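Local coordinates for protein MS5a (Brassica napus, PDB 6L77) that is of unknown function but is linked to meiosis, its cystatin-like fold apparently enhancing papain activity rather than inhibiting it, at residues I139-F147 / M158-V166; S182-Y192 / K203-V212. All coordinates share one frame; numbering follows the deposited sequence.

From the N terminus, the chain first lays down helix 12-29 and a run of antiparallel strands, and then reaches helix 138-150. Contact 1 closes the short loop between that helix and strand 161-170, folding the strand back beside it. After helix 176-181, contact 2 closes a beta hairpin between strands 186-195 and 201-212. The two loops follow one another in series, neither nested nor crossed. They meet at the sheet: L164 and D165, which together face R191 in a classic beta bulge, probably bond to its backbone, while M143 of the helix packs on Y192. Helix, returning strand and hairpin are thus packed together, and the hydrogen bond between Y142 OH and R210 NE ties the helix to strand 201-212.

Contact 1. Residues I139-F147 / M158-V166; sequences IRLYMEISF and MSDLKILDV
Helix 139-147 and strand 161-166 approach to 10.1 Å between segment axes, their directions 120° apart; I139 lies near V166, and E144 faces M158 in the 3-10 turn that precedes the strand. I139 CG2 sits 3.9 Å from V166 CG2 and also reaches the CD1 tip of I163. M143, a selenomethionine, swings CG anti to the backbone N (chi1 172°) and bends at its far end, which puts SE 3.6 Å from I163 CG1 and CE against L161 CB. Over one face of the F147 ring hangs L161 CD2, a CH-pi contact 3.9 Å from the centroid and 4° off the normal. M158, also a selenomethionine, comes obliquely to this ring in a Met-aromatic contact, SE 4.0 Å from F147 CD2. The extended side chain of E144 crosses M158 CB and CG; its OE2 accepts from a water 2.8 Å away that also donates to M158 O, and from R140 NH1 in a weak salt bridge, 3.4 Å long and in the guanidinium plane. With an alanine here, R140 would probably lose this acidic mate and the water its anchor on the helix, while M158 would be less well covered. M143 and F147 also rest on Y192, and L141 and I145 on helix 12-29: a helix laid against an antiparallel sheet, consistent with the cystatin-like fold.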
loop_
_atom_site.group_PDB
_atom_site.type_symbol
_atom_site.label_atom_id
_atom_site.label_comp_id
_atom_site.label_asym_id
_atom_site.label_seq_id
_atom_site.Cartn_x
_atom_site.Cartn_y
_atom_site.Cartn_z
ATOM N N ILE A 139 1.574 -2.168 6.111
ATOM C CA ILE A 139 2.993 -2.127 5.784
ATOM C C ILE A 139 3.348 -3.300 4.879
ATOM O O ILE A 139 3.965 -3.124 3.823
ATOM C CB ILE A 139 3.827 -2.110 7.076
ATOM C CG1 ILE A 139 3.574 -0.792 7.821
ATOM C CG2 ILE A 139 5.317 -2.313 6.793
ATOM C CD1 ILE A 139 4.205 -0.760 9.218
ATOM N N ARG A 140 2.916 -4.510 5.255
ATOM C CA ARG A 140 3.132 -5.667 4.391
ATOM C C ARG A 140 2.453 -5.484 3.039
ATOM O O ARG A 140 3.016 -5.852 2.001
ATOM C CB ARG A 140 2.625 -6.949 5.057
ATOM C CG ARG A 140 2.597 -8.150 4.084
ATOM C CD ARG A 140 2.369 -9.469 4.797
ATOM N NE ARG A 140 1.241 -9.417 5.719
ATOM C CZ ARG A 140 -0.025 -9.622 5.369
ATOM N NH1 ARG A 140 -0.329 -9.888 4.104
ATOM N NH2 ARG A 140 -0.988 -9.556 6.283
ATOM N N LEU A 141 1.238 -4.923 3.032
ATOM C CA LEU A 141 0.557 -4.639 1.772
ATOM C C LEU A 141 1.411 -3.772 0.849
ATOM O O LEU A 141 1.545 -4.066 -0.349
ATOM C CB LEU A 141 -0.784 -3.955 2.053
ATOM C CG LEU A 141 -1.568 -3.516 0.804
ATOM C CD1 LEU A 141 -1.876 -4.711 -0.087
ATOM C CD2 LEU A 141 -2.851 -2.836 1.219
ATOM N N TYR A 142 1.982 -2.680 1.377
ATOM C CA TYR A 142 2.745 -1.793 0.500
ATOM C C TYR A 142 3.998 -2.493 -0.008
ATOM O O TYR A 142 4.382 -2.323 -1.174
ATOM C CB TYR A 142 3.115 -0.484 1.205
ATOM C CG TYR A 142 1.963 0.454 1.574
ATOM C CD1 TYR A 142 0.627 0.049 1.489
ATOM C CD2 TYR A 142 2.227 1.750 2.015
ATOM C CE1 TYR A 142 -0.416 0.926 1.840
ATOM C CE2 TYR A 142 1.202 2.621 2.370
ATOM C CZ TYR A 142 -0.114 2.203 2.287
ATOM O OH TYR A 142 -1.117 3.067 2.647
HETATM N N MSE A 143 4.628 -3.311 0.836
HETATM C CA MSE A 143 5.747 -4.150 0.378
HETATM C C MSE A 143 5.327 -5.103 -0.750
HETATM O O MSE A 143 6.019 -5.247 -1.761
HETATM C CB MSE A 143 6.321 -4.970 1.540
HETATM C CG MSE A 143 7.353 -6.017 1.096
HETATM SE SE MSE A 143 7.893 -7.214 2.564
HETATM C CE MSE A 143 6.154 -8.035 2.950
ATOM N N GLU A 144 4.179 -5.759 -0.566
ATOM C CA GLU A 144 3.722 -6.721 -1.567
ATOM C C GLU A 144 3.442 -6.046 -2.904
ATOM O O GLU A 144 3.790 -6.584 -3.964
ATOM C CB GLU A 144 2.487 -7.456 -1.051
ATOM C CG GLU A 144 2.846 -8.430 0.057
ATOM C CD GLU A 144 1.646 -9.148 0.642
ATOM O OE1 GLU A 144 0.496 -8.784 0.302
ATOM O OE2 GLU A 144 1.863 -10.076 1.450
ATOM N N ILE A 145 2.822 -4.867 -2.883
ATOM C CA ILE A 145 2.570 -4.155 -4.132
ATOM C C ILE A 145 3.882 -3.718 -4.773
ATOM O O ILE A 145 4.037 -3.778 -5.998
ATOM C CB ILE A 145 1.629 -2.961 -3.885
ATOM C CG1 ILE A 145 0.286 -3.467 -3.350
ATOM C CG2 ILE A 145 1.413 -2.181 -5.175
ATOM C CD1 ILE A 145 -0.642 -2.377 -2.885
ATOM N N SER A 146 4.848 -3.289 -3.958
ATOM C CA SER A 146 6.159 -2.917 -4.483
ATOM C C SER A 146 6.846 -4.107 -5.137
ATOM O O SER A 146 7.407 -3.993 -6.235
ATOM C CB SER A 146 7.035 -2.357 -3.356
ATOM O OG SER A 146 6.434 -1.223 -2.757
ATOM N N PHE A 147 6.831 -5.261 -4.464
ATOM C CA PHE A 147 7.467 -6.453 -5.023
ATOM C C PHE A 147 6.806 -6.863 -6.336
ATOM O O PHE A 147 7.492 -7.223 -7.304
ATOM C CB PHE A 147 7.406 -7.594 -4.002
ATOM C CG PHE A 147 8.074 -8.862 -4.470
ATOM C CD1 PHE A 147 9.451 -8.916 -4.639
ATOM C CD2 PHE A 147 7.323 -9.992 -4.747
ATOM C CE1 PHE A 147 10.064 -10.076 -5.080
ATOM C CE2 PHE A 147 7.938 -11.165 -5.191
ATOM C CZ PHE A 147 9.301 -11.200 -5.356
HETATM N N MSE A 158 3.883 -14.370 -2.077
HETATM C CA MSE A 158 4.130 -13.301 -1.112
HETATM C C MSE A 158 4.682 -13.836 0.203
HETATM O O MSE A 158 5.236 -13.081 0.999
HETATM C CB MSE A 158 2.858 -12.492 -0.843
HETATM C CG MSE A 158 2.376 -11.670 -2.031
HETATM SE SE MSE A 158 3.840 -10.762 -2.966
HETATM C CE MSE A 158 2.805 -9.845 -4.354
ATOM N N SER A 159 4.532 -15.141 0.438
ATOM C CA SER A 159 5.100 -15.717 1.650
ATOM C C SER A 159 6.614 -15.871 1.569
ATOM O O SER A 159 7.239 -16.197 2.586
ATOM C CB SER A 159 4.441 -17.066 1.953
ATOM O OG SER A 159 4.833 -18.050 1.017
ATOM N N ASP A 160 7.219 -15.643 0.398
ATOM C CA ASP A 160 8.673 -15.606 0.296
ATOM C C ASP A 160 9.272 -14.329 0.873
ATOM O O ASP A 160 10.499 -14.249 1.005
ATOM C CB ASP A 160 9.120 -15.735 -1.162
ATOM C CG ASP A 160 8.721 -17.059 -1.790
ATOM O OD1 ASP A 160 8.456 -18.023 -1.039
ATOM O OD2 ASP A 160 8.691 -17.135 -3.037
ATOM N N LEU A 161 8.451 -13.333 1.195
ATOM C CA LEU A 161 8.933 -12.034 1.640
ATOM C C LEU A 161 8.965 -11.980 3.159
ATOM O O LEU A 161 8.033 -12.441 3.824
ATOM C CB LEU A 161 8.043 -10.915 1.098
ATOM C CG LEU A 161 7.839 -10.914 -0.413
ATOM C CD1 LEU A 161 7.014 -9.698 -0.834
ATOM C CD2 LEU A 161 9.194 -10.950 -1.132
ATOM N N LYS A 162 10.036 -11.401 3.702
ATOM C CA LYS A 162 10.207 -11.267 5.146
ATOM C C LYS A 162 10.689 -9.862 5.468
ATOM O O LYS A 162 11.780 -9.470 5.044
ATOM C CB LYS A 162 11.204 -12.301 5.674
ATOM C CG LYS A 162 11.548 -12.118 7.140
ATOM C CD LYS A 162 12.565 -13.140 7.596
ATOM C CE LYS A 162 12.897 -12.961 9.063
ATOM N NZ LYS A 162 14.036 -13.827 9.471
ATOM N N ILE A 163 9.903 -9.119 6.248
ATOM C CA ILE A 163 10.278 -7.752 6.601
ATOM C C ILE A 163 11.418 -7.762 7.611
ATOM O O ILE A 163 11.375 -8.477 8.620
ATOM C CB ILE A 163 9.069 -6.984 7.153
ATOM C CG1 ILE A 163 7.953 -6.912 6.111
ATOM C CG2 ILE A 163 9.492 -5.594 7.576
ATOM C CD1 ILE A 163 6.692 -6.253 6.618
ATOM N N LEU A 164 12.446 -6.954 7.353
ATOM C CA LEU A 164 13.574 -6.837 8.272
ATOM C C LEU A 164 13.620 -5.514 9.013
ATOM O O LEU A 164 14.070 -5.485 10.162
ATOM C CB LEU A 164 14.901 -7.018 7.527
ATOM C CG LEU A 164 15.091 -8.348 6.800
ATOM C CD1 LEU A 164 16.427 -8.356 6.086
ATOM C CD2 LEU A 164 15.000 -9.498 7.779
ATOM N N ASP A 165 13.164 -4.426 8.393
ATOM C CA ASP A 165 13.271 -3.106 8.997
ATOM C C ASP A 165 12.285 -2.185 8.297
ATOM O O ASP A 165 12.055 -2.321 7.089
ATOM C CB ASP A 165 14.701 -2.561 8.879
ATOM C CG ASP A 165 14.948 -1.359 9.769
ATOM O OD1 ASP A 165 14.083 -1.056 10.625
ATOM O OD2 ASP A 165 16.015 -0.721 9.608
ATOM N N VAL A 166 11.679 -1.277 9.061
ATOM C CA VAL A 166 10.699 -0.336 8.522
ATOM C C VAL A 166 10.941 1.013 9.181
ATOM O O VAL A 166 11.089 1.088 10.402
ATOM C CB VAL A 166 9.243 -0.790 8.760
ATOM C CG1 VAL A 166 8.260 0.260 8.250
ATOM C CG2 VAL A 166 8.966 -2.121 8.084
HETATM O O HOH W 1 4.331 -10.949 2.393
#

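Contact 2. Residues S182-Y192 / K203-V212; sequences SLRNVLVYIRY and KHIAIVRRTV
Strands 186-192 and 203-212 run antiparallel, 4.7 Å apart at closest axis approach and 164° between directions. The hydrogen-bonded pairs V186/R210, V188/V208, I190/A206 and Y192/H204 each exchange two backbone bonds; L187/R209, Y189/I207 and R191/I205 are the non-hydrogen-bonded pairs between them. On the face carrying V186, R210 leans back over the first strand: V186 CG2 lies over the centre of its guanidinium, 3.6 Å from R210 CZ, and L183 CD1 covers the opposite face. R210 NH1 donates to R184 O at 2.8 Å, in the carbonyl plane on a lone pair, and a water joins the same nitrogen to S182 O. Beyond the hairpin, R210 NE is hydrogen-bonded to Y142 OH and W138 makes a cation-pi contact with the group. N185 OD1 takes the backbone N of V212 at 2.7 Å, while its ND2 reaches E171 and, through a water, V212 O; bonds at both ends of the amide fix its rotation. R184 grips N185 O side-on with NE and NH1. At the far end, Y192 CG stands between backbone N and carbonyl carbon (chi1 66°), which brings one face of the ring onto H204, whose CB lies 3.5 Å from the Y192 centroid; the two rings, near parallel at 16°, are slid apart with little overlap. On the other face Y189 CD2 meets I207 CG1 at 3.7 Å, and L187 CD1 rests on R209 CB. R191 NH1 lies 3.2 Å from K203 CD, alongside the aliphatic part of that lysine, while R191 NH2 forms a salt bridge with D193. The chemistry implies a backbone ladder supplemented by side-chain bonds at its N185 end; R184 O, a water and Y142 OH probably help to stabilise the charge of buried R210.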
loop_
_atom_site.group_PDB
_atom_site.type_symbol
_atom_site.label_atom_id
_atom_site.label_comp_id
_atom_site.label_asym_id
_atom_site.label_seq_id
_atom_site.Cartn_x
_atom_site.Cartn_y
_atom_site.Cartn_z
ATOM N N SER A 182 -3.684 6.033 11.696
ATOM C CA SER A 182 -4.495 7.041 11.033
ATOM C C SER A 182 -4.099 7.163 9.568
ATOM O O SER A 182 -2.921 7.059 9.219
ATOM C CB SER A 182 -4.369 8.401 11.711
ATOM O OG SER A 182 -3.188 9.052 11.313
ATOM N N LEU A 183 -5.090 7.421 8.718
ATOM C CA LEU A 183 -4.861 7.540 7.272
ATOM C C LEU A 183 -4.365 8.953 6.966
ATOM O O LEU A 183 -5.106 9.844 6.549
ATOM C CB LEU A 183 -6.136 7.200 6.511
ATOM C CG LEU A 183 -5.903 7.019 5.012
ATOM C CD1 LEU A 183 -5.028 5.807 4.811
ATOM C CD2 LEU A 183 -7.249 6.867 4.300
ATOM N N ARG A 184 -3.071 9.161 7.198
ATOM C CA ARG A 184 -2.420 10.440 6.993
ATOM C C ARG A 184 -1.239 10.277 6.040
ATOM O O ARG A 184 -0.832 9.158 5.714
ATOM C CB ARG A 184 -1.941 11.024 8.336
ATOM C CG ARG A 184 -1.046 10.076 9.136
ATOM C CD ARG A 184 0.063 10.828 9.908
ATOM N NE ARG A 184 0.928 11.570 8.992
ATOM C CZ ARG A 184 1.196 12.871 9.079
ATOM N NH1 ARG A 184 1.983 13.440 8.166
ATOM N NH2 ARG A 184 0.691 13.597 10.077
ATOM N N ASN A 185 -0.662 11.410 5.621
ATOM C CA ASN A 185 0.497 11.377 4.725
ATOM C C ASN A 185 1.679 10.696 5.409
ATOM O O ASN A 185 2.042 11.053 6.528
ATOM C CB ASN A 185 0.883 12.789 4.304
ATOM C CG ASN A 185 -0.145 13.423 3.388
ATOM O OD1 ASN A 185 -1.121 12.778 3.007
ATOM N ND2 ASN A 185 0.065 14.686 3.041
ATOM N N VAL A 186 2.269 9.700 4.746
ATOM C CA VAL A 186 3.452 9.022 5.271
ATOM C C VAL A 186 4.402 8.700 4.128
ATOM O O VAL A 186 3.992 8.544 2.973
ATOM C CB VAL A 186 3.120 7.717 6.042
ATOM C CG1 VAL A 186 2.382 7.999 7.366
ATOM C CG2 VAL A 186 2.315 6.765 5.167
ATOM N N LEU A 187 5.683 8.590 4.470
ATOM C CA LEU A 187 6.718 8.084 3.580
ATOM C C LEU A 187 7.288 6.834 4.241
ATOM O O LEU A 187 7.788 6.904 5.369
ATOM C CB LEU A 187 7.792 9.155 3.355
ATOM C CG LEU A 187 8.896 8.966 2.326
ATOM C CD1 LEU A 187 8.315 8.832 0.948
ATOM C CD2 LEU A 187 9.848 10.149 2.367
ATOM N N VAL A 188 7.183 5.686 3.565
ATOM C CA VAL A 188 7.486 4.392 4.173
ATOM C C VAL A 188 8.708 3.787 3.495
ATOM O O VAL A 188 8.747 3.670 2.266
ATOM C CB VAL A 188 6.288 3.430 4.076
ATOM C CG1 VAL A 188 6.551 2.206 4.934
ATOM C CG2 VAL A 188 5.003 4.127 4.503
ATOM N N TYR A 189 9.691 3.378 4.298
ATOM C CA TYR A 189 10.880 2.674 3.825
ATOM C C TYR A 189 10.822 1.255 4.368
ATOM O O TYR A 189 10.756 1.063 5.587
ATOM C CB TYR A 189 12.164 3.352 4.309
ATOM C CG TYR A 189 12.285 4.822 3.968
ATOM C CD1 TYR A 189 11.729 5.796 4.793
ATOM C CD2 TYR A 189 12.984 5.240 2.838
ATOM C CE1 TYR A 189 11.863 7.145 4.498
ATOM C CE2 TYR A 189 13.114 6.584 2.532
ATOM C CZ TYR A 189 12.556 7.530 3.370
ATOM O OH TYR A 189 12.696 8.863 3.071
ATOM N N ILE A 190 10.865 0.267 3.480
ATOM C CA ILE A 190 10.713 -1.126 3.877
ATOM C C ILE A 190 11.918 -1.903 3.385
ATOM O O ILE A 190 12.159 -1.983 2.176
ATOM C CB ILE A 190 9.418 -1.743 3.330
ATOM C CG1 ILE A 190 8.229 -0.864 3.724
ATOM C CG2 ILE A 190 9.275 -3.185 3.860
ATOM C CD1 ILE A 190 6.885 -1.304 3.145
ATOM N N ARG A 191 12.663 -2.482 4.319
ATOM C CA ARG A 191 13.778 -3.363 4.012
ATOM C C ARG A 191 13.289 -4.798 4.180
ATOM O O ARG A 191 12.847 -5.175 5.270
ATOM C CB ARG A 191 14.959 -3.058 4.936
ATOM C CG ARG A 191 16.099 -4.068 4.886
ATOM C CD ARG A 191 16.970 -3.938 3.642
ATOM N NE ARG A 191 18.041 -4.926 3.706
ATOM C CZ ARG A 191 17.904 -6.204 3.365
ATOM N NH1 ARG A 191 18.926 -7.035 3.490
ATOM N NH2 ARG A 191 16.747 -6.654 2.895
ATOM N N TYR A 192 13.345 -5.591 3.103
ATOM C CA TYR A 192 12.818 -6.947 3.198
ATOM C C TYR A 192 13.640 -7.907 2.351
ATOM O O TYR A 192 14.270 -7.510 1.364
ATOM C CB TYR A 192 11.336 -6.999 2.800
ATOM C CG TYR A 192 11.023 -6.691 1.341
ATOM C CD1 TYR A 192 10.916 -5.376 0.888
ATOM C CD2 TYR A 192 10.799 -7.717 0.427
ATOM C CE1 TYR A 192 10.600 -5.094 -0.448
ATOM C CE2 TYR A 192 10.492 -7.447 -0.902
ATOM C CZ TYR A 192 10.387 -6.132 -1.334
ATOM O OH TYR A 192 10.086 -5.862 -2.662
ATOM N N LYS A 203 17.843 -9.225 -1.518
ATOM C CA LYS A 203 17.697 -8.141 -0.553
ATOM C C LYS A 203 17.061 -6.938 -1.239
ATOM O O LYS A 203 17.610 -6.411 -2.211
ATOM C CB LYS A 203 19.055 -7.780 0.057
ATOM C CG LYS A 203 19.762 -8.948 0.737
ATOM C CD LYS A 203 20.990 -8.490 1.530
ATOM C CE LYS A 203 22.046 -7.850 0.631
ATOM N NZ LYS A 203 23.325 -7.543 1.353
ATOM N N HIS A 204 15.900 -6.517 -0.733
ATOM C CA HIS A 204 15.094 -5.464 -1.337
ATOM C C HIS A 204 14.915 -4.292 -0.381
ATOM O O HIS A 204 14.860 -4.464 0.840
ATOM C CB HIS A 204 13.691 -5.958 -1.719
ATOM C CG HIS A 204 13.669 -7.069 -2.725
ATOM N ND1 HIS A 204 13.723 -6.843 -4.085
ATOM C CD2 HIS A 204 13.555 -8.409 -2.569
ATOM C CE1 HIS A 204 13.662 -8.001 -4.722
ATOM N NE2 HIS A 204 13.557 -8.967 -3.827
ATOM N N ILE A 205 14.774 -3.101 -0.963
ATOM C CA ILE A 205 14.239 -1.929 -0.276
ATOM C C ILE A 205 13.123 -1.354 -1.138
ATOM O O ILE A 205 13.303 -1.175 -2.348
ATOM C CB ILE A 205 15.322 -0.861 -0.019
ATOM C CG1 ILE A 205 16.338 -1.364 1.013
ATOM C CG2 ILE A 205 14.692 0.457 0.430
ATOM C CD1 ILE A 205 17.558 -0.465 1.175
ATOM N N ALA A 206 11.975 -1.072 -0.520
ATOM C CA ALA A 206 10.886 -0.355 -1.171
ATOM C C ALA A 206 10.705 0.996 -0.494
ATOM O O ALA A 206 10.845 1.115 0.729
ATOM C CB ALA A 206 9.577 -1.151 -1.117
ATOM N N ILE A 207 10.410 2.017 -1.289
ATOM C CA ILE A 207 10.131 3.357 -0.780
ATOM C C ILE A 207 8.779 3.770 -1.341
ATOM O O ILE A 207 8.592 3.768 -2.559
ATOM C CB ILE A 207 11.222 4.364 -1.183
ATOM C CG1 ILE A 207 12.583 3.918 -0.636
ATOM C CG2 ILE A 207 10.870 5.756 -0.672
ATOM C CD1 ILE A 207 13.749 4.792 -1.071
ATOM N N VAL A 208 7.828 4.096 -0.462
ATOM C CA VAL A 208 6.458 4.383 -0.897
ATOM C C VAL A 208 5.951 5.627 -0.183
ATOM O O VAL A 208 5.967 5.683 1.052
ATOM C CB VAL A 208 5.499 3.211 -0.614
ATOM C CG1 VAL A 208 4.092 3.581 -1.101
ATOM C CG2 VAL A 208 5.976 1.933 -1.277
ATOM N N ARG A 209 5.480 6.610 -0.947
ATOM C CA ARG A 209 4.808 7.763 -0.363
ATOM C C ARG A 209 3.298 7.585 -0.471
ATOM O O ARG A 209 2.765 7.376 -1.568
ATOM C CB ARG A 209 5.222 9.072 -1.032
ATOM C CG ARG A 209 4.607 10.270 -0.314
ATOM C CD ARG A 209 4.885 11.584 -1.024
ATOM N NE ARG A 209 6.301 11.924 -1.011
ATOM C CZ ARG A 209 7.091 11.914 -2.082
ATOM N NH1 ARG A 209 6.606 11.594 -3.280
ATOM N NH2 ARG A 209 8.372 12.247 -1.957
ATOM N N ARG A 210 2.618 7.669 0.665
ATOM C CA ARG A 210 1.166 7.742 0.717
ATOM C C ARG A 210 0.759 9.192 0.947
ATOM O O ARG A 210 1.128 9.794 1.962
ATOM C CB ARG A 210 0.602 6.862 1.838
ATOM C CG ARG A 210 -0.934 6.898 1.916
ATOM C CD ARG A 210 -1.409 6.859 3.378
ATOM N NE ARG A 210 -1.116 5.572 4.011
ATOM C CZ ARG A 210 -1.006 5.381 5.325
ATOM N NH1 ARG A 210 -1.147 6.400 6.166
ATOM N NH2 ARG A 210 -0.752 4.164 5.796
ATOM N N THR A 211 -0.016 9.747 0.028
ATOM C CA THR A 211 -0.595 11.061 0.241
ATOM C C THR A 211 -2.107 10.914 0.250
ATOM O O THR A 211 -2.665 10.101 -0.493
ATOM C CB THR A 211 -0.124 12.066 -0.822
ATOM O OG1 THR A 211 -0.428 11.568 -2.123
ATOM C CG2 THR A 211 1.370 12.239 -0.720
ATOM N N VAL A 212 -2.756 11.665 1.135
ATOM C CA VAL A 212 -4.186 11.548 1.392
ATOM C C VAL A 212 -4.812 12.910 1.134
ATOM O O VAL A 212 -4.343 13.922 1.668
ATOM C CB VAL A 212 -4.469 11.076 2.834
ATOM C CG1 VAL A 212 -5.970 10.890 3.055
ATOM C CG2 VAL A 212 -3.724 9.766 3.131
HETATM O O HOH W 2 -0.939 5.025 8.701
HETATM O O HOH W 3 -2.248 15.551 1.307
#